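Local coordinates for protein sulfotransferase (Alicyclobacillus acidocaldarius subsp. acidocaldarius, PDB 3RNL) that probably acts as a sulfotransferase, built on a P-loop-type alpha-beta-alpha sandwich, and binds magnesium ions, at residues F92-P97 / I112-R117; R75-V80 / R84-A89. One frame throughout, in Å; residues are numbered along the deposited sequence. Where two conformers were deposited one is given.

Interaction 1 (F92-P97 / I112-R117); sequences FYLFYP and ILIMLR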
ATOM      1  N   PHE A  92      -2.723   3.313   2.459  1.00  8.22           N
ATOM      2  CA  PHE A  92      -2.485   4.682   2.029  1.00  9.14           C
ATOM      3  C   PHE A  92      -1.317   5.373   2.752  1.00  7.79           C
ATOM      4  O   PHE A  92      -1.082   6.563   2.580  1.00  9.47           O
ATOM      5  CB  PHE A  92      -3.778   5.513   2.030  1.00  8.56           C
ATOM      6  CG  PHE A  92      -4.826   4.959   1.101  1.00 11.80           C
ATOM      7  CD1 PHE A  92      -4.629   4.985  -0.274  1.00 10.18           C
ATOM      8  CD2 PHE A  92      -5.990   4.391   1.595  1.00 19.36           C
ATOM      9  CE1 PHE A  92      -5.602   4.464  -1.148  1.00 13.57           C
ATOM     10  CE2 PHE A  92      -6.953   3.871   0.730  1.00 22.57           C
ATOM     11  CZ  PHE A  92      -6.751   3.908  -0.643  1.00 15.49           C
ATOM     12  N   TYR A  93      -0.608   4.624   3.589  1.00  8.60           N
ATOM     13  CA  TYR A  93       0.635   5.151   4.158  1.00  7.35           C
ATOM     14  C   TYR A  93       1.580   5.651   3.053  1.00 10.06           C
ATOM     15  O   TYR A  93       2.267   6.654   3.218  1.00 12.45           O
ATOM     16  CB  TYR A  93       1.323   4.054   4.966  1.00  9.41           C
ATOM     17  CG  TYR A  93       0.855   3.883   6.397  1.00  9.33           C
ATOM     18  CD1 TYR A  93       0.146   4.878   7.056  1.00  9.20           C
ATOM     19  CD2 TYR A  93       1.185   2.733   7.108  1.00 11.12           C
ATOM     20  CE1 TYR A  93      -0.246   4.727   8.385  1.00  7.91           C
ATOM     21  CE2 TYR A  93       0.797   2.569   8.434  1.00 10.51           C
ATOM     22  CZ  TYR A  93       0.095   3.575   9.063  1.00 10.77           C
ATOM     23  OH  TYR A  93      -0.280   3.416  10.369  1.00 11.99           O
ATOM     24  N   LEU A  94       1.610   4.955   1.924  1.00  8.09           N
ATOM     25  CA  LEU A  94       2.509   5.340   0.826  1.00  9.17           C
ATOM     26  C   LEU A  94       2.052   6.665   0.205  1.00 11.25           C
ATOM     27  O   LEU A  94       2.854   7.532  -0.172  1.00 10.35           O
ATOM     28  CB  LEU A  94       2.503   4.223  -0.228  1.00  7.69           C
ATOM     29  CG  LEU A  94       3.402   4.506  -1.443  1.00  8.69           C
ATOM     30  CD1 LEU A  94       4.891   4.650  -1.034  1.00 12.35           C
ATOM     31  CD2 LEU A  94       3.240   3.408  -2.508  1.00 10.54           C
ATOM     32  N   PHE A  95       0.738   6.835   0.143  1.00  9.27           N
ATOM     33  CA  PHE A  95       0.139   7.958  -0.570  1.00  9.65           C
ATOM     34  C   PHE A  95       0.201   9.285   0.194  1.00 11.78           C
ATOM     35  O   PHE A  95       0.487  10.328  -0.399  1.00 12.97           O
ATOM     36  CB  PHE A  95      -1.323   7.624  -0.900  1.00  9.04           C
ATOM     37  CG  PHE A  95      -2.087   8.774  -1.524  1.00 13.12           C
ATOM     38  CD1 PHE A  95      -1.868   9.130  -2.845  1.00 13.58           C
ATOM     39  CD2 PHE A  95      -3.022   9.491  -0.786  1.00 14.99           C
ATOM     40  CE1 PHE A  95      -2.576  10.184  -3.430  1.00 15.47           C
ATOM     41  CE2 PHE A  95      -3.724  10.551  -1.358  1.00 20.06           C
ATOM     42  CZ  PHE A  95      -3.497  10.897  -2.677  1.00 15.84           C
ATOM     43  N   TYR A  96      -0.066   9.261   1.493  1.00 10.17           N
ATOM     44  CA  TYR A  96      -0.130  10.517   2.255  1.00  9.30           C
ATOM     45  C   TYR A  96       1.288  11.005   2.555  1.00 10.04           C
ATOM     46  O   TYR A  96       2.098  10.270   3.124  1.00 12.15           O
ATOM     47  CB  TYR A  96      -0.953  10.326   3.534  1.00 10.60           C
ATOM     48  CG  TYR A  96      -2.438  10.312   3.231  1.00  9.44           C
ATOM     49  CD1 TYR A  96      -3.075  11.462   2.762  1.00 12.03           C
ATOM     50  CD2 TYR A  96      -3.188   9.156   3.369  1.00 12.15           C
ATOM     51  CE1 TYR A  96      -4.435  11.454   2.460  1.00 15.57           C
ATOM     52  CE2 TYR A  96      -4.552   9.142   3.080  1.00 13.24           C
ATOM     53  CZ  TYR A  96      -5.162  10.294   2.627  1.00 15.61           C
ATOM     54  OH  TYR A  96      -6.515  10.293   2.323  1.00 16.42           O
ATOM     55  N   PRO A  97       1.602  12.234   2.126  1.00 11.00           N
ATOM     56  CA  PRO A  97       2.999  12.666   1.962  1.00 12.53           C
ATOM     57  C   PRO A  97       3.772  12.913   3.251  1.00 11.93           C
ATOM     58  O   PRO A  97       4.996  12.952   3.188  1.00 13.05           O
ATOM     59  CB  PRO A  97       2.874  13.952   1.135  1.00 14.05           C
ATOM     60  CG  PRO A  97       1.543  14.491   1.530  1.00 14.50           C
ATOM     61  CD  PRO A  97       0.653  13.275   1.698  1.00 13.30           C
ATOM     62  N   ILE A 112      10.505  -0.790   5.860  1.00  8.07           N
ATOM     63  CA  ILE A 112       9.326  -0.427   5.092  1.00  7.81           C
ATOM     64  C   ILE A 112       9.170  -1.405   3.937  1.00 11.43           C
ATOM     65  O   ILE A 112      10.129  -1.605   3.178  1.00 11.56           O
ATOM     66  CB  ILE A 112       9.511   0.968   4.477  1.00  7.55           C
ATOM     67  CG1 ILE A 112       9.881   2.005   5.550  1.00  8.75           C
ATOM     68  CG2 ILE A 112       8.260   1.376   3.663  1.00 11.34           C
ATOM     69  CD1 ILE A 112       8.770   2.266   6.569  1.00 13.28           C
ATOM     70  N   LEU A 113       7.988  -2.016   3.817  1.00  9.56           N
ATOM     71  CA  LEU A 113       7.654  -2.847   2.654  1.00  8.31           C
ATOM     72  C   LEU A 113       6.656  -2.133   1.771  1.00 11.90           C
ATOM     73  O   LEU A 113       5.613  -1.680   2.249  1.00 10.21           O
ATOM     74  CB  LEU A 113       7.029  -4.179   3.105  1.00  8.79           C
ATOM     75  CG  LEU A 113       8.031  -5.158   3.729  1.00 16.28           C
ATOM     76  CD1 LEU A 113       7.313  -6.334   4.397  1.00 17.58           C
ATOM     77  CD2 LEU A 113       8.991  -5.665   2.652  1.00 16.40           C
ATOM     78  N   ILE A 114       6.966  -2.046   0.478  1.00  8.82           N
ATOM     79  CA  ILE A 114       6.086  -1.388  -0.486  1.00  8.41           C
ATOM     80  C   ILE A 114       5.829  -2.392  -1.586  1.00 12.30           C
ATOM     81  O   ILE A 114       6.778  -3.003  -2.067  1.00 13.25           O
ATOM     82  CB  ILE A 114       6.809  -0.186  -1.132  1.00 12.10           C
ATOM     83  CG1 ILE A 114       7.141   0.866  -0.070  1.00 12.81           C
ATOM     84  CG2 ILE A 114       5.964   0.417  -2.277  1.00 14.48           C
ATOM     85  CD1 ILE A 114       8.053   1.992  -0.574  1.00 13.29           C
HETATM   86  N   MSE A 115       4.567  -2.580  -1.985  1.00  9.02           N
HETATM   87  CA  MSE A 115       4.290  -3.445  -3.141  1.00  8.44           C
HETATM   88  C   MSE A 115       3.616  -2.607  -4.219  1.00 13.55           C
HETATM   89  O   MSE A 115       2.669  -1.875  -3.936  1.00 14.79           O
HETATM   90  CB  MSE A 115       3.414  -4.650  -2.778  1.00 16.84           C
HETATM   91  CG  MSE A 115       3.148  -5.561  -3.987  1.00 13.38           C
HETATM   92 SE   MSE A 115       2.794  -7.418  -3.497  0.61 36.27          SE
HETATM   93  CE  MSE A 115       2.139  -7.134  -1.710  1.00 28.98           C
ATOM     94  N   LEU A 116       4.121  -2.698  -5.447  1.00 12.22           N
ATOM     95  CA  LEU A 116       3.603  -1.884  -6.542  1.00  8.26           C
ATOM     96  C   LEU A 116       3.104  -2.762  -7.660  1.00 11.11           C
ATOM     97  O   LEU A 116       3.668  -3.806  -7.948  1.00 14.45           O
ATOM     98  CB  LEU A 116       4.701  -0.962  -7.094  1.00 11.66           C
ATOM     99  CG  LEU A 116       5.406  -0.063  -6.076  1.00 11.18           C
ATOM    100  CD1 LEU A 116       6.553   0.712  -6.751  1.00 12.06           C
ATOM    101  CD2 LEU A 116       4.420   0.917  -5.435  1.00 13.02           C
ATOM    102  N   ARG A 117       2.063  -2.290  -8.324  1.00 13.19           N
ATOM    103  CA  ARG A 117       1.480  -3.013  -9.428  1.00 14.09           C
ATOM    104  C   ARG A 117       1.358  -2.044 -10.598  1.00 11.50           C
ATOM    105  O   ARG A 117       1.238  -0.846 -10.379  1.00 12.49           O
ATOM    106  CB  ARG A 117       0.092  -3.442  -8.991  1.00 19.72           C
ATOM    107  CG  ARG A 117      -0.676  -4.166 -10.011  1.00 24.11           C
ATOM    108  CD  ARG A 117      -1.983  -4.530  -9.417  1.00 20.09           C
ATOM    109  NE  ARG A 117      -2.712  -5.438 -10.278  1.00 20.69           N
ATOM    110  CZ  ARG A 117      -3.902  -5.921  -9.968  1.00 25.53           C
ATOM    111  NH1 ARG A 117      -4.480  -5.575  -8.818  1.00 22.92           N
ATOM    112  NH2 ARG A 117      -4.499  -6.750 -10.797  1.00 22.20           N
TER
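Leu-94 meets Ile-114 and Leu-116 through methyl groups only. The contact sits in the buried core of an alpha-beta-alpha sandwich of the P-loop type. Residues 112-116 run along a strand of the parallel sheet, and 92-97 form a turn just ahead of helix 99-106. Strand 85-89, that helix and strand 111-116 make a beta-alpha-beta crossover that passes over strand 11-13.

Leu-94 points its side chain at the strand. With CG turned away from its backbone N (chi1 180°), both of its methyls reach the neighbouring side chains. CD2 does most of the touching. Leu-94 CD2 lies 4.1 Å from Ile-114 CG2 and 4.0 Å from Leu-116 CD2, so one methyl bridges two residues spaced two apart on the strand. The other branch meets the delta methyl of Ile-114, with Leu-94 CD1 4.2 Å from Ile-114 CD1. Leu-94 crosses both strand side chains at about a right angle. No hydrogen bond joins the two segments. These distances are ordinary van der Waals separations, with no sign of strain.

Neither Ile-114 nor Leu-116 starts out aimed at the turn. The end of Leu-116 nevertheless comes nearer, through CD2.

The next shell comes from helix 167-178 and strand 183-187. Tyr-174 and Gln-170 pack on Leu-94, Tyr-167 on Leu-116, Val-183 on Ile-114, and Val-185 on Leu-116. The turn is tied down by backbone bonding between Leu-94 and Val-14 of the loop after strand 11-13, and by the Tyr-174 hydroxyl bound to Tyr-93 O. Within the turn, Tyr-96 N donates to Phe-92 O at 3.1 Å.

Interaction 2 (R75-V80 / R84-A89); sequences RLFDGV and RAVGEA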
ATOM      1  N   ARG A  75      -2.037  -0.276  21.664  1.00 14.81           N
ATOM      2  CA  ARG A  75      -2.750  -1.482  22.096  1.00 14.27           C
ATOM      3  C   ARG A  75      -2.933  -2.514  20.977  1.00 19.30           C
ATOM      4  O   ARG A  75      -3.234  -3.675  21.252  1.00 19.25           O
ATOM      5  CB  ARG A  75      -4.095  -1.154  22.767  1.00 17.46           C
ATOM      6  CG  ARG A  75      -3.948  -0.538  24.165  1.00 19.02           C
ATOM      7  CD  ARG A  75      -5.289  -0.464  24.919  1.00 21.78           C
ATOM      8  NE  ARG A  75      -6.325   0.230  24.155  1.00 23.54           N
ATOM      9  CZ  ARG A  75      -6.608   1.529  24.258  1.00 28.52           C
ATOM     10  NH1 ARG A  75      -5.929   2.301  25.100  1.00 26.90           N
ATOM     11  NH2 ARG A  75      -7.579   2.057  23.514  1.00 27.26           N
ATOM     12  N   LEU A  76      -2.740  -2.108  19.725  1.00 17.76           N
ATOM     13  CA  LEU A  76      -2.811  -3.067  18.616  1.00 15.43           C
ATOM     14  C   LEU A  76      -1.771  -4.164  18.779  1.00 16.86           C
ATOM     15  O   LEU A  76      -1.896  -5.247  18.204  1.00 18.74           O
ATOM     16  CB  LEU A  76      -2.549  -2.370  17.284  1.00 15.38           C
ATOM     17  CG  LEU A  76      -3.639  -1.407  16.841  1.00 12.78           C
ATOM     18  CD1 LEU A  76      -3.307  -0.877  15.438  1.00 16.49           C
ATOM     19  CD2 LEU A  76      -5.014  -2.098  16.864  1.00 15.57           C
ATOM     20  N   PHE A  77      -0.709  -3.845  19.509  1.00 14.60           N
ATOM     21  CA  PHE A  77       0.428  -4.752  19.627  1.00 16.15           C
ATOM     22  C   PHE A  77       0.397  -5.614  20.881  1.00 21.99           C
ATOM     23  O   PHE A  77       1.357  -6.324  21.183  1.00 21.69           O
ATOM     24  CB  PHE A  77       1.729  -3.976  19.421  1.00 17.46           C
ATOM     25  CG  PHE A  77       1.706  -3.176  18.153  1.00 17.85           C
ATOM     26  CD1 PHE A  77       1.917  -3.799  16.926  1.00 17.35           C
ATOM     27  CD2 PHE A  77       1.356  -1.835  18.168  1.00 16.07           C
ATOM     28  CE1 PHE A  77       1.834  -3.089  15.746  1.00 15.40           C
ATOM     29  CE2 PHE A  77       1.279  -1.112  16.987  1.00 14.99           C
ATOM     30  CZ  PHE A  77       1.516  -1.742  15.770  1.00 17.41           C
ATOM     31  N   ASP A  78      -0.698  -5.522  21.628  1.00 19.13           N
ATOM     32  CA  ASP A  78      -0.816  -6.291  22.872  1.00 22.68           C
ATOM     33  C   ASP A  78      -0.626  -7.802  22.675  1.00 22.44           C
ATOM     34  O   ASP A  78      -0.208  -8.500  23.594  1.00 25.72           O
ATOM     35  CB  ASP A  78      -2.160  -6.012  23.558  1.00 34.08           C
ATOM     36  CG  ASP A  78      -2.182  -4.670  24.279  1.00 46.52           C
ATOM     37  OD1 ASP A  78      -1.105  -4.048  24.438  1.00 43.03           O
ATOM     38  OD2 ASP A  78      -3.278  -4.240  24.697  1.00 45.51           O
ATOM     39  N   GLY A  79      -0.928  -8.300  21.478  1.00 21.01           N
ATOM     40  CA  GLY A  79      -0.832  -9.724  21.205  1.00 23.68           C
ATOM     41  C   GLY A  79       0.556 -10.244  20.868  1.00 25.57           C
ATOM     42  O   GLY A  79       0.750 -11.455  20.728  1.00 23.12           O
ATOM     43  N   VAL A  80       1.526  -9.342  20.725  1.00 19.61           N
ATOM     44  CA  VAL A  80       2.901  -9.770  20.487  1.00 17.43           C
ATOM     45  C   VAL A  80       3.412 -10.616  21.648  1.00 27.59           C
ATOM     46  O   VAL A  80       3.232 -10.248  22.813  1.00 24.41           O
ATOM     47  CB  VAL A  80       3.855  -8.555  20.357  1.00 19.31           C
ATOM     48  CG1 VAL A  80       5.317  -9.019  20.341  1.00 25.91           C
ATOM     49  CG2 VAL A  80       3.535  -7.729  19.119  1.00 15.95           C
ATOM     50  N   ARG A  84      10.312 -11.302  16.730  0.54 18.98           N
ATOM     51  CA  ARG A  84      11.345 -10.294  16.511  0.54 18.87           C
ATOM     52  C   ARG A  84      10.864  -9.190  15.581  0.54 19.57           C
ATOM     53  O   ARG A  84      11.217  -8.025  15.761  0.54 21.45           O
ATOM     54  CB  ARG A  84      12.622 -10.932  15.946  0.54 20.94           C
ATOM     55  CG  ARG A  84      13.454 -11.670  16.988  0.54 32.04           C
ATOM     56  CD  ARG A  84      14.704 -12.287  16.364  0.54 38.35           C
ATOM     57  NE  ARG A  84      15.420 -11.342  15.510  0.54 43.38           N
ATOM     58  CZ  ARG A  84      16.459 -10.610  15.901  0.54 47.13           C
ATOM     59  NH1 ARG A  84      16.920 -10.708  17.142  0.54 48.15           N
ATOM     60  NH2 ARG A  84      17.042  -9.779  15.048  0.54 46.47           N
ATOM     61  N   ALA A  85      10.054  -9.562  14.589  1.00 15.21           N
ATOM     62  CA  ALA A  85       9.541  -8.609  13.613  1.00 12.21           C
ATOM     63  C   ALA A  85       8.069  -8.346  13.901  1.00 11.96           C
ATOM     64  O   ALA A  85       7.274  -9.282  13.962  1.00 14.73           O
ATOM     65  CB  ALA A  85       9.705  -9.152  12.197  1.00 14.20           C
ATOM     66  N   VAL A  86       7.715  -7.074  14.075  1.00 11.49           N
ATOM     67  CA  VAL A  86       6.362  -6.685  14.453  1.00 11.36           C
ATOM     68  C   VAL A  86       5.906  -5.609  13.487  1.00 11.14           C
ATOM     69  O   VAL A  86       6.531  -4.553  13.383  1.00 12.11           O
ATOM     70  CB  VAL A  86       6.321  -6.137  15.918  1.00 11.82           C
ATOM     71  CG1 VAL A  86       4.906  -5.652  16.279  1.00 13.13           C
ATOM     72  CG2 VAL A  86       6.756  -7.221  16.905  1.00 15.87           C
ATOM     73  N   GLY A  87       4.763  -5.799  12.838  1.00 10.37           N
ATOM     74  CA  GLY A  87       4.463  -4.878  11.760  1.00  9.71           C
ATOM     75  C   GLY A  87       3.015  -4.487  11.688  1.00 11.82           C
ATOM     76  O   GLY A  87       2.184  -4.998  12.424  1.00 13.25           O
ATOM     77  N   GLU A  88       2.737  -3.474  10.874  1.00 11.74           N
ATOM     78  CA  GLU A  88       1.394  -2.939  10.780  1.00 13.84           C
ATOM     79  C   GLU A  88       1.184  -2.510   9.345  1.00 12.50           C
ATOM     80  O   GLU A  88       2.108  -1.999   8.716  1.00 13.18           O
ATOM     81  CB  GLU A  88       1.235  -1.739  11.726  1.00 13.74           C
ATOM     82  CG  GLU A  88      -0.205  -1.221  11.842  1.00 14.84           C
ATOM     83  CD  GLU A  88      -0.409   0.086  11.079  1.00 17.27           C
ATOM     84  OE1 GLU A  88      -1.297   0.134  10.196  1.00 17.25           O
ATOM     85  OE2 GLU A  88       0.322   1.068  11.369  1.00 16.15           O
ATOM     86  N   ALA A  89      -0.026  -2.728   8.831  1.00 11.86           N
ATOM     87  CA  ALA A  89      -0.309  -2.495   7.408  1.00 12.44           C
ATOM     88  C   ALA A  89      -1.466  -1.535   7.177  1.00 12.20           C
ATOM     89  O   ALA A  89      -2.599  -1.841   7.546  1.00 12.08           O
ATOM     90  CB  ALA A  89      -0.637  -3.824   6.723  1.00 14.77           C
TER
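The Phe-77 ring meets Gly-87 and Glu-88 of strand 85-89 with its rim. In the ring plane, Gly-87 O faces the edge, 3.8 Å from Phe-77 CE1. The Glu-88 methylene also comes to the edge, with Glu-88 CB 4.1 Å from Phe-77 CZ. One face is partly covered from within its own segment: Leu-76 CB lies above the plane, offset toward the rim. The Tyr-73 ring also meets that of Phe-77 edge to face. The ring and the Glu-88 carboxylate are turned 58° apart.

Val-86 approaches the ring at a slant. Val-86 CG1 is 3.6 Å from Phe-77 CD1. Val-86 CG1 also meets Val-80 CG2 at 3.8 Å. The two valines reach toward each other tip to tip, and Val-86 CG2 lies 4.1 Å from Val-80 CG1. Val-86 CG1 stands opposite the backbone N (chi1 177°), which brings it within touch of both the ring and Val-80. Two type I turns, 75-78 and 77-80, bring Phe-77 and Val-80 to the same strand.

With an alanine in place of Phe-77, Val-86 CG1 and the Glu-88 methylene would probably lose their aromatic neighbour, leaving a gap beside the strand.

The contact is mostly apolar, Gly-87 O being the polar exception, and no hydrogen bond crosses it. Glu-88 gives the ring only its aliphatic part. Hydroxyls of Tyr-73, Tyr-93 and Ser-90, not the 75-80 turns, satisfy its carboxylate.

Overall arrangement
Going along the chain, interaction 2 comes first. It closes a short loop, folding the turns after helix 70-75 back onto strand 85-89. Interaction 1 follows and closes a longer one, from the turn beyond that strand, through helix 99-106, to strand 111-116. The two loops lie in series and neither nest nor cross. Both reach the same parallel sheet, where strand 11-13 separates their two strands. The centres of interaction 1 and interaction 2 are about 19 Å apart. They still touch at one point, where Tyr-93 OH and Glu-88 OE2, 2.6 Å apart, probably share a hydrogen bond linking the 92-97 turn to strand 85-89.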